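Side-chain contacts in hydrolase, haloacid dehalogenase-like family (Chlorobaculum tepidum, PDB 2HCF), which probably acts as a magnesium-dependent hydrolase of the haloacid dehalogenase superfamily, with no particular substrate assigned: residues Asp28-Val33 and Glu56-Val61; Asp110-Leu115 and Glu158-Met163. All blocks are in the same frame, centred on the assembly; numbering follows the deposited sequence.

Contact 1: Asp28-Val33 and Glu56-Val61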
ATOM      1  N   ASP A  28      20.881  -3.456   1.028  1.00 18.69           N
ATOM      2  CA  ASP A  28      21.737  -3.637   2.184  1.00 19.51           C
ATOM      3  C   ASP A  28      21.284  -4.736   3.154  1.00 19.13           C
ATOM      4  O   ASP A  28      22.124  -5.411   3.759  1.00 19.22           O
ATOM      5  CB  ASP A  28      21.896  -2.306   2.947  1.00 20.28           C
ATOM      6  CG  ASP A  28      22.883  -1.363   2.276  1.00 22.90           C
ATOM      7  OD1 ASP A  28      23.576  -1.806   1.329  1.00 26.70           O
ATOM      8  OD2 ASP A  28      22.981  -0.184   2.686  1.00 25.16           O
ATOM      9  N   ALA A  29      19.970  -4.900   3.324  1.00 18.22           N
ATOM     10  CA  ALA A  29      19.443  -5.910   4.224  1.00 17.48           C
ATOM     11  C   ALA A  29      19.635  -7.295   3.626  1.00 17.70           C
ATOM     12  O   ALA A  29      20.033  -8.242   4.326  1.00 18.35           O
ATOM     13  CB  ALA A  29      17.982  -5.645   4.522  1.00 17.29           C
ATOM     14  N   LEU A  30      19.383  -7.425   2.330  1.00 17.24           N
ATOM     15  CA  LEU A  30      19.602  -8.687   1.658  1.00 16.71           C
ATOM     16  C   LEU A  30      21.087  -9.087   1.582  1.00 17.08           C
ATOM     17  O   LEU A  30      21.417 -10.266   1.710  1.00 15.71           O
ATOM     18  CB  LEU A  30      18.981  -8.653   0.252  1.00 16.70           C
ATOM     19  CG  LEU A  30      17.476  -8.423   0.218  1.00 16.42           C
ATOM     20  CD1 LEU A  30      16.962  -8.450  -1.203  1.00 16.28           C
ATOM     21  CD2 LEU A  30      16.713  -9.488   1.037  1.00 15.77           C
ATOM     22  N   ILE A  31      21.974  -8.126   1.338  1.00 16.96           N
ATOM     23  CA  ILE A  31      23.416  -8.411   1.387  1.00 18.25           C
ATOM     24  C   ILE A  31      23.792  -8.957   2.768  1.00 18.38           C
ATOM     25  O   ILE A  31      24.529  -9.941   2.894  1.00 17.44           O
ATOM     26  CB  ILE A  31      24.261  -7.161   1.076  1.00 17.67           C
ATOM     27  CG1 ILE A  31      24.149  -6.797  -0.408  1.00 18.94           C
ATOM     28  CG2 ILE A  31      25.742  -7.408   1.433  1.00 18.14           C
ATOM     29  CD1 ILE A  31      24.626  -5.373  -0.750  1.00 19.70           C
ATOM     30  N   GLU A  32      23.257  -8.322   3.803  1.00 19.89           N
ATOM     31  CA  GLU A  32      23.521  -8.736   5.164  1.00 21.03           C
ATOM     32  C   GLU A  32      23.067 -10.158   5.477  1.00 20.39           C
ATOM     33  O   GLU A  32      23.755 -10.876   6.192  1.00 20.04           O
ATOM     34  CB  GLU A  32      22.895  -7.772   6.161  1.00 21.70           C
ATOM     35  CG  GLU A  32      23.232  -8.146   7.583  1.00 23.80           C
ATOM     36  CD  GLU A  32      22.834  -7.084   8.612  1.00 25.75           C
ATOM     37  OE1 GLU A  32      22.648  -5.893   8.231  1.00 31.67           O
ATOM     38  OE2 GLU A  32      22.724  -7.475   9.813  1.00 32.89           O
ATOM     39  N   VAL A  33      21.934 -10.572   4.932  1.00 20.06           N
ATOM     40  CA  VAL A  33      21.327 -11.848   5.285  1.00 19.40           C
ATOM     41  C   VAL A  33      21.730 -12.950   4.306  1.00 18.99           C
ATOM     42  O   VAL A  33      22.117 -14.035   4.726  1.00 18.23           O
ATOM     43  CB  VAL A  33      19.803 -11.709   5.353  1.00 19.46           C
ATOM     44  CG1 VAL A  33      19.106 -13.051   5.475  1.00 18.93           C
ATOM     45  CG2 VAL A  33      19.423 -10.793   6.556  1.00 19.96           C
ATOM     46  N   GLU A  56      11.581 -12.235  -5.888  1.00 19.67           N
ATOM     47  CA  GLU A  56      11.913 -11.938  -7.271  1.00 20.46           C
ATOM     48  C   GLU A  56      13.385 -11.590  -7.428  1.00 19.01           C
ATOM     49  O   GLU A  56      14.081 -12.247  -8.163  1.00 18.50           O
ATOM     50  CB  GLU A  56      11.018 -10.846  -7.871  1.00 20.84           C
ATOM     51  CG  GLU A  56      11.335 -10.608  -9.366  1.00 22.36           C
ATOM     52  CD  GLU A  56      10.263  -9.822 -10.125  1.00 25.36           C
ATOM     53  OE1 GLU A  56       9.198  -9.485  -9.547  1.00 31.52           O
ATOM     54  OE2 GLU A  56      10.497  -9.549 -11.325  1.00 30.65           O
ATOM     55  N   VAL A  57      13.876 -10.607  -6.700  1.00 18.78           N
ATOM     56  CA  VAL A  57      15.262 -10.157  -6.907  1.00 18.27           C
ATOM     57  C   VAL A  57      16.318 -11.223  -6.569  1.00 17.93           C
ATOM     58  O   VAL A  57      17.396 -11.258  -7.190  1.00 17.01           O
ATOM     59  CB  VAL A  57      15.540  -8.837  -6.162  1.00 18.55           C
ATOM     60  CG1 VAL A  57      14.499  -7.784  -6.557  1.00 19.44           C
ATOM     61  CG2 VAL A  57      15.553  -9.048  -4.676  1.00 19.56           C
ATOM     62  N   LEU A  58      16.010 -12.082  -5.590  1.00 17.03           N
ATOM     63  CA  LEU A  58      16.863 -13.202  -5.224  1.00 16.81           C
ATOM     64  C   LEU A  58      16.740 -14.350  -6.197  1.00 17.88           C
ATOM     65  O   LEU A  58      17.746 -14.961  -6.588  1.00 18.09           O
ATOM     66  CB  LEU A  58      16.576 -13.684  -3.800  1.00 17.03           C
ATOM     67  CG  LEU A  58      16.925 -12.634  -2.722  1.00 17.10           C
ATOM     68  CD1 LEU A  58      16.556 -13.139  -1.337  1.00 18.66           C
ATOM     69  CD2 LEU A  58      18.389 -12.259  -2.785  1.00 18.80           C
ATOM     70  N   SER A  59      15.526 -14.674  -6.611  1.00 18.43           N
ATOM     71  CA  SER A  59      15.387 -15.762  -7.555  1.00 18.61           C
ATOM     72  C   SER A  59      16.059 -15.416  -8.919  1.00 18.20           C
ATOM     73  O   SER A  59      16.551 -16.312  -9.615  1.00 17.68           O
ATOM     74  CB  SER A  59      13.918 -16.154  -7.699  1.00 19.80           C
ATOM     75  OG  SER A  59      13.220 -15.136  -8.372  1.00 22.81           O
ATOM     76  N   ASN A  60      16.103 -14.120  -9.265  1.00 18.30           N
ATOM     77  CA  ASN A  60      16.805 -13.616 -10.461  1.00 18.27           C
ATOM     78  C   ASN A  60      18.291 -13.973 -10.485  1.00 18.35           C
ATOM     79  O   ASN A  60      18.858 -14.178 -11.564  1.00 18.66           O
ATOM     80  CB  ASN A  60      16.663 -12.083 -10.583  1.00 18.83           C
ATOM     81  CG  ASN A  60      15.307 -11.637 -11.114  1.00 20.12           C
ATOM     82  OD1 ASN A  60      14.556 -12.429 -11.681  1.00 17.44           O
ATOM     83  ND2 ASN A  60      15.009 -10.336 -10.965  1.00 16.66           N
ATOM     84  N   VAL A  61      18.935 -14.046  -9.318  1.00 17.45           N
ATOM     85  CA  VAL A  61      20.335 -14.417  -9.279  1.00 17.66           C
ATOM     86  C   VAL A  61      20.568 -15.922  -9.020  1.00 17.27           C
ATOM     87  O   VAL A  61      21.703 -16.343  -8.857  1.00 17.95           O
ATOM     88  CB  VAL A  61      21.157 -13.522  -8.315  1.00 17.67           C
ATOM     89  CG1 VAL A  61      21.087 -12.100  -8.751  1.00 18.52           C
ATOM     90  CG2 VAL A  61      20.710 -13.667  -6.879  1.00 17.54           C
TER
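Val57 and Leu58 of helix 50-59 meet Leu30 of helix 21-34 in the helical part of the chain inserted between strands 5-9 and 111-116, the first two core-sheet strands in the sequence, a position that matches the helical cap of many haloacid dehalogenase-like hydrolases. The backbones come closest at Leu30 and Leu58, whose CA atoms are 8.7 Å apart, close enough for the side chains of the two helices to meet directly. Along residues 56-61, the side chain of Glu56 meets Phe45, and the Glu56 carbonyl oxygen accepts the amide of Asn60 at 3.0 Å. Val57 then gives the tightest touch: its CG2 lies 3.8 Å from CD1 of Leu30, and the two side chains cross at about a right angle. A chi1 of -54° sets this CG2 between the backbone nitrogen and carbonyl carbon of Val57. Phe45, from the loop ahead of the helix, also packs on Val57. Leu58 follows, with both of its methyls near Leu30; its side chain is about 9 Å from that of Glu64, seen to bind a second magnesium ion in this protein, an ion not bound to this chain in the model. Further along, Asn60 ND2 hydrogen-bonds the carbonyl oxygen of Ser39, and the amide of Val61 reaches the oxygen of Leu58 at 3.1 Å. Behind Leu30, helix 65-86 covers another side of helix 21-34, with Thr78 against Ala29 and Val33. All three side chains that touch are buried and wholly apolar, so no directional bond fixes their fit. In Leu30, CD1 lies anti to CA (chi2 -178°), with CD2 branching off beside it. This forked end lies against that of Leu58: Leu30 CD2 is 4.4 Å from Leu58 CD1, while Leu30 CD1 is 4.4 Å from Leu58 CD2.

Contact 2: Asp110-Leu115 and Glu158-Met163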
ATOM      1  N   ASP A 110     -19.530   7.586   9.665  1.00 28.08           N
ATOM      2  CA  ASP A 110     -19.926   6.540   8.708  1.00 27.48           C
ATOM      3  C   ASP A 110     -18.763   5.970   7.871  1.00 26.65           C
ATOM      4  O   ASP A 110     -18.990   5.105   7.020  1.00 26.47           O
ATOM      5  CB  ASP A 110     -20.995   7.080   7.758  1.00 27.96           C
ATOM      6  CG  ASP A 110     -20.540   8.317   7.015  1.00 30.87           C
ATOM      7  OD1 ASP A 110     -19.949   9.212   7.644  1.00 34.12           O
ATOM      8  OD2 ASP A 110     -20.790   8.409   5.803  1.00 35.45           O
ATOM      9  N   VAL A 111     -17.541   6.448   8.101  1.00 25.31           N
ATOM     10  CA  VAL A 111     -16.376   6.004   7.343  1.00 24.80           C
ATOM     11  C   VAL A 111     -15.417   5.228   8.242  1.00 23.39           C
ATOM     12  O   VAL A 111     -15.081   5.678   9.334  1.00 21.62           O
ATOM     13  CB  VAL A 111     -15.613   7.197   6.731  1.00 24.58           C
ATOM     14  CG1 VAL A 111     -14.302   6.736   6.012  1.00 25.62           C
ATOM     15  CG2 VAL A 111     -16.485   7.941   5.768  1.00 26.08           C
ATOM     16  N   LEU A 112     -14.975   4.059   7.774  1.00 21.71           N
ATOM     17  CA  LEU A 112     -13.848   3.377   8.421  1.00 21.14           C
ATOM     18  C   LEU A 112     -12.634   3.433   7.501  1.00 20.26           C
ATOM     19  O   LEU A 112     -12.690   2.964   6.375  1.00 18.76           O
ATOM     20  CB  LEU A 112     -14.176   1.924   8.730  1.00 20.81           C
ATOM     21  CG  LEU A 112     -12.993   1.116   9.266  1.00 20.65           C
ATOM     22  CD1 LEU A 112     -12.466   1.673  10.581  1.00 20.25           C
ATOM     23  CD2 LEU A 112     -13.396  -0.320   9.405  1.00 21.96           C
ATOM     24  N   LEU A 113     -11.530   3.990   7.969  1.00 20.04           N
ATOM     25  CA  LEU A 113     -10.317   4.043   7.125  1.00 19.81           C
ATOM     26  C   LEU A 113      -9.396   2.874   7.447  1.00 19.79           C
ATOM     27  O   LEU A 113      -9.221   2.531   8.616  1.00 20.25           O
ATOM     28  CB  LEU A 113      -9.541   5.330   7.323  1.00 20.69           C
ATOM     29  CG  LEU A 113     -10.027   6.612   6.647  1.00 20.83           C
ATOM     30  CD1 LEU A 113      -9.252   7.748   7.273  1.00 23.10           C
ATOM     31  CD2 LEU A 113      -9.791   6.578   5.172  1.00 24.35           C
ATOM     32  N   GLY A 114      -8.835   2.258   6.405  1.00 19.51           N
ATOM     33  CA  GLY A 114      -7.791   1.255   6.571  1.00 19.03           C
ATOM     34  C   GLY A 114      -6.728   1.301   5.462  1.00 18.89           C
ATOM     35  O   GLY A 114      -6.894   1.975   4.435  1.00 17.90           O
ATOM     36  N   LEU A 115      -5.637   0.568   5.678  1.00 17.22           N
ATOM     37  CA  LEU A 115      -4.558   0.495   4.732  1.00 17.34           C
ATOM     38  C   LEU A 115      -4.663  -0.819   4.024  1.00 17.87           C
ATOM     39  O   LEU A 115      -5.009  -1.808   4.654  1.00 18.09           O
ATOM     40  CB  LEU A 115      -3.240   0.530   5.458  1.00 17.71           C
ATOM     41  CG  LEU A 115      -2.984   1.879   6.148  1.00 17.01           C
ATOM     42  CD1 LEU A 115      -1.873   1.722   7.101  1.00 17.96           C
ATOM     43  CD2 LEU A 115      -2.628   2.961   5.107  1.00 18.68           C
ATOM     44  N   GLU A 158     -12.513  -8.910   6.270  1.00 17.74           N
ATOM     45  CA  GLU A 158     -12.751  -9.686   7.492  1.00 17.62           C
ATOM     46  C   GLU A 158     -12.387  -8.898   8.742  1.00 16.68           C
ATOM     47  O   GLU A 158     -13.145  -8.892   9.716  1.00 16.00           O
ATOM     48  CB  GLU A 158     -11.977 -10.976   7.450  1.00 17.56           C
ATOM     49  CG  GLU A 158     -12.383 -11.980   8.483  1.00 20.03           C
ATOM     50  CD  GLU A 158     -11.732 -13.317   8.237  1.00 21.12           C
ATOM     51  OE1 GLU A 158     -10.486 -13.376   8.287  1.00 22.75           O
ATOM     52  OE2 GLU A 158     -12.470 -14.298   7.925  1.00 25.92           O
ATOM     53  N   ARG A 159     -11.236  -8.248   8.709  1.00 16.52           N
ATOM     54  CA  ARG A 159     -10.792  -7.429   9.840  1.00 17.05           C
ATOM     55  C   ARG A 159     -11.729  -6.261  10.102  1.00 17.38           C
ATOM     56  O   ARG A 159     -12.006  -5.928  11.251  1.00 18.40           O
ATOM     57  CB  ARG A 159      -9.349  -6.932   9.625  1.00 16.74           C
ATOM     58  CG  ARG A 159      -8.334  -8.051   9.735  1.00 16.38           C
ATOM     59  CD  ARG A 159      -6.883  -7.586   9.484  1.00 17.89           C
ATOM     60  NE  ARG A 159      -6.003  -8.750   9.543  1.00 17.66           N
ATOM     61  CZ  ARG A 159      -4.779  -8.822   9.039  1.00 21.10           C
ATOM     62  NH1 ARG A 159      -4.209  -7.767   8.458  1.00 20.30           N
ATOM     63  NH2 ARG A 159      -4.128  -9.984   9.116  1.00 20.98           N
ATOM     64  N   ALA A 160     -12.192  -5.608   9.047  1.00 17.69           N
ATOM     65  CA  ALA A 160     -13.079  -4.452   9.206  1.00 18.20           C
ATOM     66  C   ALA A 160     -14.410  -4.901   9.847  1.00 19.11           C
ATOM     67  O   ALA A 160     -14.923  -4.275  10.768  1.00 19.06           O
ATOM     68  CB  ALA A 160     -13.319  -3.799   7.848  1.00 18.10           C
ATOM     69  N   ARG A 161     -14.954  -5.994   9.336  1.00 20.66           N
ATOM     70  CA  ARG A 161     -16.219  -6.564   9.828  1.00 22.18           C
ATOM     71  C   ARG A 161     -16.137  -6.966  11.326  1.00 22.11           C
ATOM     72  O   ARG A 161     -17.071  -6.726  12.091  1.00 22.49           O
ATOM     73  CB  ARG A 161     -16.577  -7.737   8.919  1.00 22.28           C
ATOM     74  CG  ARG A 161     -17.865  -8.406   9.189  1.00 25.56           C
ATOM     75  CD  ARG A 161     -18.186  -9.476   8.123  1.00 26.30           C
ATOM     76  NE  ARG A 161     -19.212 -10.391   8.608  1.00 30.71           N
ATOM     77  CZ  ARG A 161     -19.927 -11.221   7.848  1.00 32.68           C
ATOM     78  NH1 ARG A 161     -19.722 -11.299   6.540  1.00 33.51           N
ATOM     79  NH2 ARG A 161     -20.861 -11.989   8.412  1.00 32.49           N
ATOM     80  N   ARG A 162     -15.006  -7.532  11.740  1.00 22.00           N
ATOM     81  CA  ARG A 162     -14.788  -7.918  13.124  1.00 22.28           C
ATOM     82  C   ARG A 162     -14.648  -6.681  14.021  1.00 22.65           C
ATOM     83  O   ARG A 162     -14.961  -6.720  15.208  1.00 21.85           O
ATOM     84  CB  ARG A 162     -13.554  -8.810  13.243  1.00 21.89           C
ATOM     85  CG  ARG A 162     -13.778 -10.213  12.743  1.00 22.56           C
ATOM     86  CD  ARG A 162     -12.480 -10.929  12.666  1.00 24.06           C
ATOM     87  NE  ARG A 162     -12.653 -12.300  12.226  1.00 25.85           N
ATOM     88  CZ  ARG A 162     -11.658 -13.108  11.866  1.00 25.88           C
ATOM     89  NH1 ARG A 162     -10.392 -12.707  11.871  1.00 29.24           N
ATOM     90  NH2 ARG A 162     -11.936 -14.334  11.509  1.00 26.77           N
HETATM   91  N   MSE A 163     -14.207  -5.576  13.439  1.00 23.96           N
HETATM   92  CA  MSE A 163     -14.051  -4.335  14.191  1.00 25.31           C
HETATM   93  C   MSE A 163     -15.341  -3.586  14.398  1.00 24.25           C
HETATM   94  O   MSE A 163     -15.564  -3.067  15.469  1.00 25.52           O
HETATM   95  CB  MSE A 163     -13.083  -3.400  13.475  1.00 25.19           C
HETATM   96  CG  MSE A 163     -11.711  -3.905  13.469  1.00 26.76           C
HETATM   97 SE   MSE A 163     -10.576  -2.724  12.442  0.75 31.28          SE
HETATM   98  CE  MSE A 163     -10.781  -1.214  13.490  1.00 18.67           C
TER
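Leu112 overlaps Ala160 with one branch of its fork, CD2 standing 3.8 Å from CB of Ala160 and 4.1 Å from its CA. The short alanine lets the leucine methyl come down almost onto the backbone of helix 152-164, and the CA atoms of the two residues are only 7.9 Å apart. In Leu112, CG points opposite the backbone nitrogen (chi1 174°), which carries the fork out from strand 111-116 to the helix. The other branch, CD1, turns to Met163, one helical turn beyond Ala160, and meets its terminal CE more loosely at 4.4 Å. Met163 is selenomethionine in the crystal, and it is this end methyl, not the selenium, that makes the nearest approach.

This is strand-to-helix packing in the Rossmann-like core of the haloacid dehalogenase fold, where helices line both faces of a parallel sheet. Strand 111-116 runs beside strand 5-9, and Leu6 of that neighbour touches both Leu112 and Ala160; Phe139 likewise meets both Leu112 and Met163. Leu113 packs against helix 98-106 instead. Away from the sheet, Arg162 NH2 and Glu158 OE2 form a long salt bridge of 3.6 Å, with the oxygen well out of the guanidinium plane, so charge attraction acts there without a directed N-H. Arg159 pairs with Asp145 and also donates to the carbonyl oxygen of Gly140. Between strand and helix themselves only methyl groups and the CA of Ala160 meet and no hydrogen bond links the two segments, which is consistent with dispersion and, at the buried Ala160 side, the hydrophobic effect.

Contact 1 closes before contact 2 opens along the chain, and their centres are 35 Å apart, on opposite sides of the chain's centre; about 21 Å separates their nearest atoms. They share no helix or strand. Contact 1 joins two helices of the cap-like insertion, and contact 2 packs helix 152-164 on the parallel core sheet. Between these two parts, strands 16-18 and 92-94 pair where the chain leaves the core and comes back. Strand 5-9, next to strand 111-116 of contact 2, leads into the magnesium ligands Asp10 and Asp12. The two contacts thus belong to separate parts of the chain, consistent with the cap-and-core architecture of this superfamily.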